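Side-chain contacts in fructose-bisphosphatase (Pyrococcus horikoshii, PDB 1VDW), which probably hydrolyses fructose 1,6-bisphosphate to fructose 6-phosphate and phosphate with the help of magnesium, as a homodimer of the inositol monophosphatase superfamily: residues 46-49 and 50-53; 245-248 and 249-252. All blocks are in the same frame, centred on the assembly; numbering follows the deposited sequence. Where two conformers were deposited one is given.

Contact 1 (46-49 and 50-53); sequences VDKV and AENI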
loop_
_atom_site.group_PDB
_atom_site.type_symbol
_atom_site.label_atom_id
_atom_site.label_comp_id
_atom_site.label_asym_id
_atom_site.label_seq_id
_atom_site.Cartn_x
_atom_site.Cartn_y
_atom_site.Cartn_z
ATOM N N VAL A 46 7.838 18.585 3.074
ATOM C CA VAL A 46 7.741 17.536 4.081
ATOM C C VAL A 46 9.064 16.796 4.320
ATOM O O VAL A 46 9.366 16.420 5.452
ATOM C CB VAL A 46 6.626 16.516 3.728
ATOM C CG1 VAL A 46 7.014 15.702 2.506
ATOM C CG2 VAL A 46 6.355 15.622 4.925
ATOM N N ASP A 47 9.852 16.597 3.269
ATOM C CA ASP A 47 11.140 15.915 3.412
ATOM C C ASP A 47 12.086 16.737 4.282
ATOM O O ASP A 47 12.755 16.209 5.169
ATOM C CB ASP A 47 11.808 15.708 2.052
ATOM C CG ASP A 47 10.949 14.927 1.093
ATOM O OD1 ASP A 47 10.474 13.841 1.479
ATOM O OD2 ASP A 47 10.763 15.398 -0.048
ATOM N N LYS A 48 12.133 18.037 4.008
ATOM C CA LYS A 48 13.006 18.942 4.741
ATOM C C LYS A 48 12.589 19.088 6.195
ATOM O O LYS A 48 13.438 19.114 7.088
ATOM C CB LYS A 48 13.027 20.314 4.064
ATOM C CG LYS A 48 13.968 21.317 4.726
ATOM C CD LYS A 48 15.401 20.801 4.777
ATOM C CE LYS A 48 15.964 20.561 3.384
ATOM N NZ LYS A 48 17.396 20.145 3.433
ATOM N N VAL A 49 11.288 19.195 6.439
ATOM C CA VAL A 49 10.810 19.324 7.805
ATOM C C VAL A 49 11.148 18.051 8.573
ATOM O O VAL A 49 11.612 18.110 9.710
ATOM C CB VAL A 49 9.286 19.568 7.860
ATOM C CG1 VAL A 49 8.813 19.574 9.305
ATOM C CG2 VAL A 49 8.950 20.898 7.190
ATOM N N ALA A 50 10.930 16.900 7.943
ATOM C CA ALA A 50 11.225 15.627 8.588
ATOM C C ALA A 50 12.715 15.539 8.896
ATOM O O ALA A 50 13.116 15.066 9.960
ATOM C CB ALA A 50 10.805 14.472 7.683
ATOM N N GLU A 51 13.532 16.005 7.959
ATOM C CA GLU A 51 14.975 15.980 8.135
ATOM C C GLU A 51 15.406 16.901 9.274
ATOM O O GLU A 51 16.223 16.521 10.113
ATOM C CB GLU A 51 15.671 16.406 6.844
ATOM C CG GLU A 51 17.187 16.395 6.931
ATOM C CD GLU A 51 17.848 16.877 5.656
ATOM O OE1 GLU A 51 17.628 18.047 5.277
ATOM O OE2 GLU A 51 18.586 16.086 5.032
ATOM N N ASN A 52 14.849 18.108 9.306
ATOM C CA ASN A 52 15.201 19.078 10.341
ATOM C C ASN A 52 14.991 18.570 11.756
ATOM O O ASN A 52 15.880 18.683 12.599
ATOM C CB ASN A 52 14.399 20.374 10.178
ATOM C CG ASN A 52 14.869 21.213 9.011
ATOM O OD1 ASN A 52 15.980 21.045 8.520
ATOM N ND2 ASN A 52 14.023 22.140 8.573
ATOM N N ILE A 53 13.816 18.015 12.019
ATOM C CA ILE A 53 13.495 17.533 13.355
ATOM C C ILE A 53 14.288 16.320 13.826
ATOM O O ILE A 53 14.699 16.261 14.987
ATOM C CB ILE A 53 11.984 17.216 13.486
ATOM C CG1 ILE A 53 11.577 16.152 12.464
ATOM C CG2 ILE A 53 11.171 18.486 13.286
ATOM C CD1 ILE A 53 10.114 15.761 12.538
#

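Contact 2 (245-248 and 249-252); sequences LETI and LRSI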
loop_
_atom_site.group_PDB
_atom_site.type_symbol
_atom_site.label_atom_id
_atom_site.label_comp_id
_atom_site.label_asym_id
_atom_site.label_seq_id
_atom_site.Cartn_x
_atom_site.Cartn_y
_atom_site.Cartn_z
ATOM N N LEU A 245 13.712 -18.114 -0.210
ATOM C CA LEU A 245 14.734 -17.136 -0.556
ATOM C C LEU A 245 15.577 -17.670 -1.711
ATOM O O LEU A 245 15.845 -16.957 -2.677
ATOM C CB LEU A 245 15.615 -16.844 0.664
ATOM C CG LEU A 245 16.476 -15.576 0.622
ATOM C CD1 LEU A 245 16.944 -15.243 2.028
ATOM C CD2 LEU A 245 17.657 -15.760 -0.314
ATOM N N GLU A 246 15.990 -18.930 -1.616
ATOM C CA GLU A 246 16.794 -19.528 -2.673
ATOM C C GLU A 246 16.007 -19.645 -3.975
ATOM O O GLU A 246 16.559 -19.457 -5.060
ATOM C CB GLU A 246 17.322 -20.894 -2.227
ATOM C CG GLU A 246 18.472 -20.777 -1.236
ATOM C CD GLU A 246 19.033 -22.115 -0.814
ATOM O OE1 GLU A 246 19.190 -22.996 -1.685
ATOM O OE2 GLU A 246 19.331 -22.279 0.388
ATOM N N THR A 247 14.716 -19.943 -3.869
ATOM C CA THR A 247 13.874 -20.048 -5.055
ATOM C C THR A 247 13.781 -18.685 -5.732
ATOM O O THR A 247 13.808 -18.586 -6.958
ATOM C CB THR A 247 12.458 -20.532 -4.694
ATOM O OG1 THR A 247 12.526 -21.884 -4.226
ATOM C CG2 THR A 247 11.537 -20.457 -5.909
ATOM N N ILE A 248 13.675 -17.630 -4.929
ATOM C CA ILE A 248 13.599 -16.283 -5.477
ATOM C C ILE A 248 14.896 -15.955 -6.215
ATOM O O ILE A 248 14.869 -15.434 -7.327
ATOM C CB ILE A 248 13.353 -15.240 -4.359
ATOM C CG1 ILE A 248 11.938 -15.415 -3.800
ATOM C CG2 ILE A 248 13.546 -13.826 -4.903
ATOM C CD1 ILE A 248 11.650 -14.591 -2.561
ATOM N N LEU A 249 16.032 -16.271 -5.601
ATOM C CA LEU A 249 17.319 -16.002 -6.235
ATOM C C LEU A 249 17.437 -16.734 -7.571
ATOM O O LEU A 249 17.925 -16.172 -8.553
ATOM C CB LEU A 249 18.466 -16.416 -5.308
ATOM C CG LEU A 249 18.657 -15.554 -4.055
ATOM C CD1 LEU A 249 19.750 -16.155 -3.183
ATOM C CD2 LEU A 249 19.010 -14.129 -4.458
ATOM N N ARG A 250 16.979 -17.981 -7.608
ATOM C CA ARG A 250 17.038 -18.770 -8.836
ATOM C C ARG A 250 16.089 -18.242 -9.906
ATOM O O ARG A 250 16.265 -18.516 -11.095
ATOM C CB ARG A 250 16.695 -20.238 -8.558
ATOM C CG ARG A 250 17.745 -21.004 -7.775
ATOM C CD ARG A 250 17.571 -22.519 -7.911
ATOM N NE ARG A 250 16.245 -22.981 -7.508
ATOM C CZ ARG A 250 15.826 -23.054 -6.250
ATOM N NH1 ARG A 250 16.628 -22.694 -5.257
ATOM N NH2 ARG A 250 14.603 -23.489 -5.983
ATOM N N SER A 251 15.088 -17.475 -9.484
ATOM C CA SER A 251 14.097 -16.942 -10.410
ATOM C C SER A 251 14.339 -15.510 -10.866
ATOM O O SER A 251 13.539 -14.958 -11.625
ATOM C CB SER A 251 12.708 -17.035 -9.781
ATOM O OG SER A 251 12.405 -18.368 -9.410
ATOM N N ILE A 252 15.428 -14.902 -10.408
ATOM C CA ILE A 252 15.725 -13.529 -10.793
ATOM C C ILE A 252 16.012 -13.419 -12.286
ATOM O O ILE A 252 16.782 -14.201 -12.845
ATOM C CB ILE A 252 16.921 -12.965 -9.989
ATOM C CG1 ILE A 252 16.518 -12.808 -8.520
ATOM C CG2 ILE A 252 17.359 -11.625 -10.568
ATOM C CD1 ILE A 252 17.600 -12.228 -7.633
HETATM O O HOH W 1 14.787 -23.525 -3.367
#

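Contact 1 (46-49 and 50-53)
K48 and E51 form a salt bridge between positions i and i+3 of helix 45-60, an α-helix of the inositol monophosphatase fold. NZ of K48 reaches OE1 of E51 at 2.8 Å, meeting that oxygen nearly along its C-O bond. The two chains are unlike in shape. K48 leaves the helix with CG anti to the backbone N (chi1 -177°) and then bends twice, at chi2 and chi3, which curls the ammonium back to the carboxylate; E51 runs straight as far as its carboxylate carbon and also touches E69 and I70.

Backbone hydrogen bonds give the regular i to i+4 ladder: A50 N to V46 O, E51 N to D47 O, N52 N to K48 O at 2.8 Å, and I53 N to V49 O at 3.2 Å.

The apolar side chains pack against other parts of the chain. V46 and A50 rest on L86, a residue predicted to bind magnesium, probably through its backbone carbonyl; V46 also meets F92 and I93, while V49 and I53 lie against N20 of helix 3-20. Nearby, D47 is held by polar bonds, OD1 to the hydroxyl of S89 and OD2 to the backbone N of K44.

The last side-chain approach is the amide of N52 crossing the aliphatic part of K48: OD1 of N52 lies 3.8 Å from CD of K48, and ND2 lies 3.9 Å from CG.

Contact 2 (245-248 and 249-252)
L245 and L249 lie side by side one turn apart, pointing the same way, with CD2 of L245 3.6 Å from CD1 of L249. This is the packed side: both leucines and I248 press on I237 of strand 234-239, and I248 reaches A189 and V191 of the next strand as well as I162.

The outer side is looser and polar, and R250 has two conformers there. In the one described, its chain bends at chi3 (-56°) and folds the guanidinium back, one face above CA of T247. Water 1, in the guanidinium plane, accepts from NH2 of R250 at 2.6 Å and donates to OG1 of T247 at 2.9 Å; that hydroxyl is also hydrogen-bonded to O of E243. CB of E246 lies 3.6 Å from NH1 of R250, while OE1 stays 4.4 Å from that nitrogen, beyond a salt bridge.

N of L249 and N of R250 bond to O of L245 and O of E246, i to i+4. At the buried S251 this ladder gives way: OG donates to O of T247 at 2.8 Å, whereas the backbone N bonds weakly to that oxygen and, at 3.0 Å, to O of I248 from above the carbonyl plane. Such i+3 backbone bonding is typical of the last turn of an α-helix.

Both contacts are single-helix arrangements, contact 1 within helix 45-60 and contact 2 at the end of helix 242-250. They lie on opposite sides of the chain's centre, with their own centres 38 Å apart and their nearest atoms about 29 Å apart, and so do not touch. Contact 1 lies beside residues predicted to form the magnesium site: the side chains of V46 and L86 pack about 4 Å apart, and the side chain of D47 comes within about 7 Å of that of D84. Contact 2 is remote from this site and belongs to the packing of the C-terminal helix on the five-stranded sheet. Neither is touched by the other subunit of the homodimer.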